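Local coordinates for putative uncharacterized protein (Wolbachia pipientis, PDB 3F4S), which probably acts as a DsbA-type thiol-disulfide oxidoreductase with a thioredoxin fold, introducing disulfide bonds into other proteins, at residues I41-Y46 with P173-K178; A47-Y52 with Y77-F82. The protein carries 1 engineered substitution. All coordinates share one frame; numbering follows the deposited sequence. Where two conformers were deposited one is given.

Contact 1: residues I41-Y46 with P173-K178; sequences ILMIEY and PIFFIK
Glu-45 and Phe-175 pack side by side where two antiparallel central strands of the thioredoxin fold meet, beside the cis-proline loop characteristic of that fold. Six backbone hydrogen bonds join Leu-42, Ile-44 and Tyr-46 to Lys-178, Phe-176 and Ile-174, two for each pair. The reciprocal bonds between Ile-44 and Phe-176 are both 2.8 Å from N to O, and their N-H groups point almost straight at the carbonyls.

The two faces of this pairing differ. On the one with Met-43, Glu-45, Phe-175 and Ile-177, side chains fit closely. CG of Glu-45 stands anti to its backbone N (chi1 173°), and the chain beyond runs extended along the ring of Phe-175, bringing CD to 3.4 Å from CE1 of Phe-175. The carboxylate is tilted 42° from the ring plane, and its oxygens are held by Tyr-77 and His-58. Met-43 bends at its last torsion, bringing CE to 3.7 Å from CD1 of Ile-177, while its sulfur makes an oblique Met-aromatic contact with Phe-175. Phe-202 and Leu-209 of helix 199-216 cover this side.

The opposite face is looser. The side chains of Ile-44 and Phe-176 come no nearer to each other than 4.4 Å, CB to CB, and the end of the partly exposed Ile-174 leads away. Here CD2 of Tyr-46 lies 4.0 Å from CE2 of Phe-176, at that ring's edge. Just ahead of strand 174-178, Pro-173 follows a cis peptide bond, and its CA approaches O of Tyr-46 at 3.4 Å in a bent CA-H...O contact.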
ATOM      1  N   ILE A  41       2.126  -8.570 -14.012  1.00 29.65           N
ATOM      2  CA  ILE A  41       2.580  -7.232 -13.646  1.00 29.31           C
ATOM      3  C   ILE A  41       2.599  -7.071 -12.132  1.00 29.14           C
ATOM      4  O   ILE A  41       1.796  -7.680 -11.429  1.00 29.40           O
ATOM      5  CB  ILE A  41       1.677  -6.140 -14.274  1.00 27.77           C
ATOM      6  CG1 ILE A  41       1.644  -6.302 -15.798  1.00 29.14           C
ATOM      7  CG2 ILE A  41       2.138  -4.733 -13.873  1.00 27.55           C
ATOM      8  CD1 ILE A  41       3.021  -6.324 -16.443  1.00 30.81           C
ATOM      9  N   LEU A  42       3.527  -6.252 -11.642  1.00 27.67           N
ATOM     10  CA  LEU A  42       3.655  -5.970 -10.217  1.00 26.66           C
ATOM     11  C   LEU A  42       3.526  -4.475  -9.955  1.00 24.54           C
ATOM     12  O   LEU A  42       4.174  -3.669 -10.619  1.00 25.01           O
ATOM     13  CB  LEU A  42       5.017  -6.444  -9.706  1.00 27.27           C
ATOM     14  CG  LEU A  42       5.407  -5.969  -8.301  1.00 28.56           C
ATOM     15  CD1 LEU A  42       4.396  -6.457  -7.277  1.00 28.08           C
ATOM     16  CD2 LEU A  42       6.816  -6.438  -7.939  1.00 30.67           C
ATOM     17  N   MET A  43       2.698  -4.109  -8.981  1.00 22.62           N
ATOM     18  CA  MET A  43       2.642  -2.735  -8.494  1.00 22.67           C
ATOM     19  C   MET A  43       2.962  -2.708  -7.008  1.00 22.51           C
ATOM     20  O   MET A  43       2.325  -3.404  -6.217  1.00 23.39           O
ATOM     21  CB  MET A  43       1.267  -2.100  -8.725  1.00 23.39           C
ATOM     22  CG  MET A  43       1.059  -0.798  -7.937  1.00 22.49           C
ATOM     23  SD  MET A  43      -0.576  -0.073  -8.149  1.00 24.65           S
ATOM     24  CE  MET A  43      -0.475   0.498  -9.840  1.00 27.44           C
ATOM     25  N   ILE A  44       3.956  -1.907  -6.636  1.00 21.61           N
ATOM     26  CA  ILE A  44       4.260  -1.648  -5.236  1.00 19.96           C
ATOM     27  C   ILE A  44       3.917  -0.198  -4.967  1.00 19.97           C
ATOM     28  O   ILE A  44       4.368   0.686  -5.683  1.00 22.30           O
ATOM     29  CB  ILE A  44       5.754  -1.886  -4.927  1.00 20.95           C
ATOM     30  CG1 ILE A  44       6.112  -3.359  -5.146  1.00 23.35           C
ATOM     31  CG2 ILE A  44       6.096  -1.445  -3.494  1.00 23.33           C
ATOM     32  CD1 ILE A  44       7.612  -3.641  -5.150  1.00 24.27           C
ATOM     33  N   GLU A  45       3.090   0.041  -3.958  1.00 19.13           N
ATOM     34  CA  GLU A  45       2.713   1.392  -3.583  1.00 18.54           C
ATOM     35  C   GLU A  45       3.209   1.697  -2.176  1.00 17.75           C
ATOM     36  O   GLU A  45       2.991   0.905  -1.255  1.00 19.71           O
ATOM     37  CB  GLU A  45       1.187   1.559  -3.621  1.00 18.59           C
ATOM     38  CG  GLU A  45       0.736   2.904  -3.073  1.00 17.89           C
ATOM     39  CD  GLU A  45      -0.785   3.069  -3.009  1.00 18.19           C
ATOM     40  OE1 GLU A  45      -1.525   2.179  -3.491  1.00 21.23           O
ATOM     41  OE2 GLU A  45      -1.244   4.102  -2.475  1.00 19.60           O
ATOM     42  N   TYR A  46       3.870   2.840  -2.010  1.00 17.55           N
ATOM     43  CA  TYR A  46       4.142   3.390  -0.686  1.00 19.13           C
ATOM     44  C   TYR A  46       3.237   4.593  -0.458  1.00 18.15           C
ATOM     45  O   TYR A  46       3.196   5.512  -1.278  1.00 18.83           O
ATOM     46  CB  TYR A  46       5.594   3.850  -0.571  1.00 20.65           C
ATOM     47  CG  TYR A  46       6.616   2.745  -0.457  1.00 20.21           C
ATOM     48  CD1 TYR A  46       7.015   2.264   0.789  1.00 18.86           C
ATOM     49  CD2 TYR A  46       7.193   2.191  -1.593  1.00 21.76           C
ATOM     50  CE1 TYR A  46       7.970   1.257   0.898  1.00 19.16           C
ATOM     51  CE2 TYR A  46       8.144   1.183  -1.497  1.00 21.62           C
ATOM     52  CZ  TYR A  46       8.526   0.720  -0.251  1.00 21.31           C
ATOM     53  OH  TYR A  46       9.472  -0.267  -0.160  1.00 23.75           O
ATOM     54  N   PRO A 173       1.975   9.829  -2.524  1.00 25.83           N
ATOM     55  CA  PRO A 173       2.325   8.418  -2.739  1.00 25.21           C
ATOM     56  C   PRO A 173       3.393   8.196  -3.814  1.00 24.28           C
ATOM     57  O   PRO A 173       3.658   9.062  -4.650  1.00 24.58           O
ATOM     58  CB  PRO A 173       1.007   7.821  -3.207  1.00 26.64           C
ATOM     59  CG  PRO A 173       0.358   8.950  -3.970  1.00 26.94           C
ATOM     60  CD  PRO A 173       0.782  10.226  -3.295  1.00 26.99           C
ATOM     61  N   ILE A 174       3.996   7.016  -3.786  1.00 22.95           N
ATOM     62  CA  ILE A 174       4.915   6.590  -4.826  1.00 21.60           C
ATOM     63  C   ILE A 174       4.500   5.195  -5.279  1.00 21.13           C
ATOM     64  O   ILE A 174       4.126   4.347  -4.452  1.00 22.15           O
ATOM     65  CB  ILE A 174       6.364   6.544  -4.314  1.00 27.62           C
ATOM     66  CG1 ILE A 174       6.885   7.957  -4.039  1.00 31.43           C
ATOM     67  CG2 ILE A 174       7.261   5.835  -5.317  1.00 30.41           C
ATOM     68  CD1 ILE A 174       7.197   8.745  -5.292  1.00 32.60           C
ATOM     69  N   PHE A 175       4.570   4.959  -6.586  1.00 19.39           N
ATOM     70  CA  PHE A 175       4.224   3.667  -7.170  1.00 19.00           C
ATOM     71  C   PHE A 175       5.370   3.140  -8.003  1.00 21.43           C
ATOM     72  O   PHE A 175       5.984   3.878  -8.773  1.00 23.75           O
ATOM     73  CB  PHE A 175       3.000   3.801  -8.082  1.00 19.53           C
ATOM     74  CG  PHE A 175       1.808   4.408  -7.413  1.00 21.13           C
ATOM     75  CD1 PHE A 175       0.836   3.604  -6.835  1.00 22.71           C
ATOM     76  CD2 PHE A 175       1.650   5.785  -7.364  1.00 22.50           C
ATOM     77  CE1 PHE A 175      -0.264   4.163  -6.212  1.00 23.86           C
ATOM     78  CE2 PHE A 175       0.549   6.349  -6.741  1.00 23.55           C
ATOM     79  CZ  PHE A 175      -0.408   5.534  -6.164  1.00 23.73           C
ATOM     80  N   PHE A 176       5.651   1.855  -7.857  1.00 21.15           N
ATOM     81  CA  PHE A 176       6.592   1.189  -8.737  1.00 22.15           C
ATOM     82  C   PHE A 176       5.811   0.143  -9.505  1.00 22.05           C
ATOM     83  O   PHE A 176       5.169  -0.723  -8.908  1.00 23.84           O
ATOM     84  CB  PHE A 176       7.734   0.557  -7.941  1.00 22.72           C
ATOM     85  CG  PHE A 176       8.562   1.554  -7.182  1.00 24.77           C
ATOM     86  CD1 PHE A 176       9.619   2.213  -7.796  1.00 26.46           C
ATOM     87  CD2 PHE A 176       8.275   1.846  -5.857  1.00 26.24           C
ATOM     88  CE1 PHE A 176      10.377   3.135  -7.101  1.00 26.34           C
ATOM     89  CE2 PHE A 176       9.030   2.768  -5.155  1.00 26.32           C
ATOM     90  CZ  PHE A 176      10.080   3.416  -5.780  1.00 27.36           C
ATOM     91  N   ILE A 177       5.849   0.245 -10.829  1.00 22.57           N
ATOM     92  CA  ILE A 177       5.112  -0.666 -11.694  1.00 23.53           C
ATOM     93  C   ILE A 177       6.072  -1.322 -12.682  1.00 25.41           C
ATOM     94  O   ILE A 177       6.738  -0.643 -13.464  1.00 26.96           O
ATOM     95  CB  ILE A 177       3.988   0.060 -12.453  1.00 25.63           C
ATOM     96  CG1 ILE A 177       3.117   0.864 -11.482  1.00 23.33           C
ATOM     97  CG2 ILE A 177       3.147  -0.947 -13.245  1.00 26.26           C
ATOM     98  CD1 ILE A 177       2.140   1.799 -12.164  1.00 23.12           C
ATOM     99  N   LYS A 178       6.143  -2.648 -12.638  1.00 25.10           N
ATOM    100  CA  LYS A 178       7.151  -3.373 -13.392  1.00 27.59           C
ATOM    101  C   LYS A 178       6.680  -4.793 -13.668  1.00 29.37           C
ATOM    102  O   LYS A 178       5.662  -5.238 -13.134  1.00 28.94           O
ATOM    103  CB  LYS A 178       8.472  -3.405 -12.611  1.00 28.46           C
ATOM    104  CG  LYS A 178       8.380  -4.155 -11.289  1.00 31.84           C
ATOM    105  CD  LYS A 178       9.634  -3.989 -10.432  1.00 35.87           C
ATOM    106  CE  LYS A 178      10.875  -4.507 -11.146  1.00 39.40           C
ATOM    107  NZ  LYS A 178      10.762  -5.942 -11.541  1.00 42.08           N
TER

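Contact 2: residues A47-Y52 with Y77-F82; sequences ASLTCY and YIFRHF
Ala-47 meets the edge of the Phe-79 ring, its CB lying near the ring plane and 3.7 Å from CE1 of Phe-79. This is the fraying end of a parallel pairing: as the chain leaves its strand for the CxxC helix, only weak backbone bonds remain. N of Ala-47 reaches O of Arg-80 at 3.4 Å, and N of Phe-82 reaches O of Ala-47 at 3.1 Å in a clearly bent bond. The same Ala-47 oxygen receives a shorter hydrogen bond, 2.8 Å, from a water that also bonds ND1 of His-81 in the plane of the imidazole, at its edge. Close by, Leu-49 lays CD1 obliquely against His-81, 3.9 Å from CE1 of His-81, and turns its other methyl, CD2, toward CZ of Phe-79.

A turn follows directly behind these contacts. With OG of Ser-48 turned anti to the backbone N (chi1 158°), the hydroxyl oxygen accepts the N-H of Thr-50, making an ST turn within the type I turn from Ser-48 to Cys-51. CB of Ser-48 presses to 3.3 Å from O of Phe-82, a buried carbonyl with no polar partner. Cys-51, joined in a disulfide with Cys-54, then takes the N-cap position of the following helix.

Farther out, NE2 of His-81 bonds Ser-95, fixing the ring from its far end, and Thr-50 bonds Asp-85. Arg-80 extends the other way to a salt bridge with Asp-31. Asn-108 and Phe-112 of helix 101-113 and Ala-91 of helix 86-94 pack on Leu-49, placing the junction between the central strands and two helices of the inserted helical region.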
ATOM      1  N   ALA A  47       2.521   4.606   0.660  1.00 16.59           N
ATOM      2  CA  ALA A  47       1.661   5.745   0.968  1.00 17.38           C
ATOM      3  C   ALA A  47       1.421   5.870   2.462  1.00 18.01           C
ATOM      4  O   ALA A  47       1.511   4.892   3.195  1.00 17.73           O
ATOM      5  CB  ALA A  47       0.328   5.625   0.229  1.00 17.71           C
ATOM      6  N   SER A  48       1.125   7.090   2.896  1.00 15.92           N
ATOM      7  CA  SER A  48       0.693   7.362   4.254  1.00 16.25           C
ATOM      8  C   SER A  48      -0.827   7.306   4.293  1.00 16.44           C
ATOM      9  O   SER A  48      -1.499   7.866   3.414  1.00 16.96           O
ATOM     10  CB  SER A  48       1.153   8.761   4.671  1.00 16.81           C
ATOM     11  OG  SER A  48       0.357   9.255   5.730  1.00 16.55           O
ATOM     12  N   LEU A  49      -1.374   6.646   5.308  1.00 15.92           N
ATOM     13  CA  LEU A  49      -2.819   6.514   5.421  1.00 15.66           C
ATOM     14  C   LEU A  49      -3.536   7.840   5.700  1.00 15.40           C
ATOM     15  O   LEU A  49      -4.753   7.930   5.537  1.00 16.42           O
ATOM     16  CB  LEU A  49      -3.189   5.480   6.489  1.00 17.55           C
ATOM     17  CG  LEU A  49      -2.820   4.029   6.154  1.00 18.09           C
ATOM     18  CD1 LEU A  49      -2.980   3.103   7.365  1.00 20.13           C
ATOM     19  CD2 LEU A  49      -3.658   3.524   4.985  1.00 19.95           C
ATOM     20  N   THR A  50      -2.786   8.855   6.127  1.00 15.36           N
ATOM     21  CA  THR A  50      -3.352  10.152   6.494  1.00 15.27           C
ATOM     22  C   THR A  50      -3.086  11.212   5.426  1.00 14.96           C
ATOM     23  O   THR A  50      -3.393  12.393   5.603  1.00 17.52           O
ATOM     24  CB  THR A  50      -2.764  10.648   7.822  1.00 16.40           C
ATOM     25  OG1 THR A  50      -1.335  10.719   7.703  1.00 17.46           O
ATOM     26  CG2 THR A  50      -3.136   9.707   8.969  1.00 18.76           C
ATOM     27  N   CYS A  51      -2.499  10.790   4.316  0.50 16.02           N
ATOM     28  CA  CYS A  51      -2.155  11.716   3.245  0.50 17.31           C
ATOM     29  C   CYS A  51      -3.358  11.983   2.337  0.50 16.05           C
ATOM     30  O   CYS A  51      -3.935  11.061   1.767  0.50 16.44           O
ATOM     31  CB  CYS A  51      -0.977  11.164   2.445  0.50 22.00           C
ATOM     32  SG  CYS A  51      -0.688  12.006   0.887  0.50 24.87           S
ATOM     33  N   TYR A  52      -3.727  13.257   2.217  1.00 14.99           N
ATOM     34  CA  TYR A  52      -4.962  13.674   1.540  1.00 15.60           C
ATOM     35  C   TYR A  52      -5.059  13.223   0.076  1.00 16.90           C
ATOM     36  O   TYR A  52      -6.044  12.585  -0.327  1.00 16.68           O
ATOM     37  CB  TYR A  52      -5.179  15.191   1.680  1.00 15.67           C
ATOM     38  CG  TYR A  52      -6.434  15.718   1.010  1.00 16.25           C
ATOM     39  CD1 TYR A  52      -7.680  15.150   1.268  1.00 15.67           C
ATOM     40  CD2 TYR A  52      -6.375  16.793   0.131  1.00 17.36           C
ATOM     41  CE1 TYR A  52      -8.835  15.634   0.652  1.00 16.29           C
ATOM     42  CE2 TYR A  52      -7.511  17.282  -0.485  1.00 17.23           C
ATOM     43  CZ  TYR A  52      -8.739  16.706  -0.221  1.00 15.07           C
ATOM     44  OH  TYR A  52      -9.854  17.211  -0.844  1.00 17.50           O
ATOM     45  N   TYR A  77      -0.628  -6.632  -6.458  1.00 22.89           N
ATOM     46  CA  TYR A  77      -0.543  -5.346  -5.762  1.00 22.79           C
ATOM     47  C   TYR A  77       0.037  -5.507  -4.363  1.00 24.16           C
ATOM     48  O   TYR A  77      -0.466  -6.296  -3.555  1.00 25.21           O
ATOM     49  CB  TYR A  77      -1.930  -4.704  -5.695  1.00 23.25           C
ATOM     50  CG  TYR A  77      -2.042  -3.460  -4.849  1.00 21.75           C
ATOM     51  CD1 TYR A  77      -1.521  -2.248  -5.284  1.00 22.66           C
ATOM     52  CD2 TYR A  77      -2.711  -3.487  -3.625  1.00 21.31           C
ATOM     53  CE1 TYR A  77      -1.644  -1.097  -4.515  1.00 20.43           C
ATOM     54  CE2 TYR A  77      -2.832  -2.348  -2.846  1.00 20.01           C
ATOM     55  CZ  TYR A  77      -2.302  -1.152  -3.295  1.00 21.20           C
ATOM     56  OH  TYR A  77      -2.436  -0.012  -2.530  1.00 20.93           O
ATOM     57  N   ILE A  78       1.095  -4.750  -4.085  1.00 22.92           N
ATOM     58  CA  ILE A  78       1.744  -4.771  -2.782  1.00 23.35           C
ATOM     59  C   ILE A  78       1.778  -3.370  -2.192  1.00 22.22           C
ATOM     60  O   ILE A  78       2.495  -2.495  -2.687  1.00 24.76           O
ATOM     61  CB  ILE A  78       3.184  -5.302  -2.879  1.00 24.59           C
ATOM     62  CG1 ILE A  78       3.192  -6.715  -3.465  1.00 27.36           C
ATOM     63  CG2 ILE A  78       3.859  -5.255  -1.509  1.00 24.88           C
ATOM     64  CD1 ILE A  78       4.572  -7.351  -3.555  1.00 29.38           C
ATOM     65  N   PHE A  79       0.999  -3.164  -1.133  1.00 19.70           N
ATOM     66  CA  PHE A  79       0.948  -1.889  -0.435  1.00 18.73           C
ATOM     67  C   PHE A  79       1.943  -1.930   0.712  1.00 20.23           C
ATOM     68  O   PHE A  79       1.948  -2.883   1.499  1.00 21.78           O
ATOM     69  CB  PHE A  79      -0.456  -1.642   0.123  1.00 19.24           C
ATOM     70  CG  PHE A  79      -0.607  -0.315   0.820  1.00 19.14           C
ATOM     71  CD1 PHE A  79      -0.597   0.864   0.094  1.00 20.53           C
ATOM     72  CD2 PHE A  79      -0.755  -0.246   2.196  1.00 20.93           C
ATOM     73  CE1 PHE A  79      -0.733   2.088   0.721  1.00 21.53           C
ATOM     74  CE2 PHE A  79      -0.893   0.978   2.835  1.00 21.52           C
ATOM     75  CZ  PHE A  79      -0.882   2.151   2.093  1.00 20.97           C
ATOM     76  N   ARG A  80       2.780  -0.900   0.802  1.00 20.23           N
ATOM     77  CA  ARG A  80       3.739  -0.773   1.896  1.00 19.64           C
ATOM     78  C   ARG A  80       3.505   0.537   2.634  1.00 17.72           C
ATOM     79  O   ARG A  80       3.295   1.586   2.014  1.00 20.21           O
ATOM     80  CB  ARG A  80       5.179  -0.866   1.381  1.00 19.97           C
ATOM     81  CG  ARG A  80       5.545  -2.265   0.881  1.00 20.96           C
ATOM     82  CD  ARG A  80       6.948  -2.335   0.292  1.00 21.97           C
ATOM     83  NE  ARG A  80       7.205  -3.652  -0.285  1.00 23.41           N
ATOM     84  CZ  ARG A  80       8.191  -3.913  -1.136  1.00 24.96           C
ATOM     85  NH1 ARG A  80       9.018  -2.941  -1.506  1.00 26.40           N
ATOM     86  NH2 ARG A  80       8.355  -5.143  -1.611  1.00 26.22           N
ATOM     87  N   HIS A  81       3.513   0.470   3.960  1.00 17.50           N
ATOM     88  CA  HIS A  81       3.216   1.637   4.783  1.00 16.92           C
ATOM     89  C   HIS A  81       4.345   2.667   4.725  1.00 17.05           C
ATOM     90  O   HIS A  81       5.531   2.320   4.614  1.00 20.81           O
ATOM     91  CB  HIS A  81       2.976   1.221   6.238  1.00 17.67           C
ATOM     92  CG  HIS A  81       1.686   0.486   6.453  1.00 18.25           C
ATOM     93  ND1 HIS A  81       0.456   1.065   6.230  1.00 20.13           N
ATOM     94  CD2 HIS A  81       1.437  -0.776   6.880  1.00 18.02           C
ATOM     95  CE1 HIS A  81      -0.498   0.193   6.508  1.00 18.67           C
ATOM     96  NE2 HIS A  81       0.071  -0.932   6.905  1.00 19.11           N
ATOM     97  N   PHE A  82       3.969   3.938   4.795  1.00 16.98           N
ATOM     98  CA  PHE A  82       4.935   5.022   4.883  1.00 16.20           C
ATOM     99  C   PHE A  82       4.339   6.080   5.799  1.00 16.79           C
ATOM    100  O   PHE A  82       3.918   7.143   5.337  1.00 16.10           O
ATOM    101  CB  PHE A  82       5.192   5.614   3.496  1.00 17.20           C
ATOM    102  CG  PHE A  82       6.490   6.368   3.386  1.00 17.93           C
ATOM    103  CD1 PHE A  82       7.640   5.727   2.953  1.00 20.45           C
ATOM    104  CD2 PHE A  82       6.561   7.713   3.714  1.00 18.95           C
ATOM    105  CE1 PHE A  82       8.843   6.413   2.840  1.00 22.22           C
ATOM    106  CE2 PHE A  82       7.761   8.410   3.605  1.00 20.66           C
ATOM    107  CZ  PHE A  82       8.904   7.757   3.168  1.00 22.26           C
TER
HETATM  108  O   HOH W   1       0.885   3.790   5.685  1.00 18.28           O

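From the N terminus, after a short helix and the edge strand 33-34, the chain enters strand 41-47 and passes directly from the first segment of contact 1 into the first of contact 2. Helices 52-60 and 62-70 then lead to strand 75-81, where contact 2 closes the shorter loop, a beta-alpha-beta crossover. Five helices, from 86-94 to 150-167, follow before residues 173-178 return to close the longer loop of contact 1. The shorter loop therefore lies wholly within the longer one, and the two do not cross. Strand 41-47 is common ground, with strand 75-81 on one side and strand 174-179 on the other; N of Arg-80 bonding O of Glu-45 links the two contacts across the sheet.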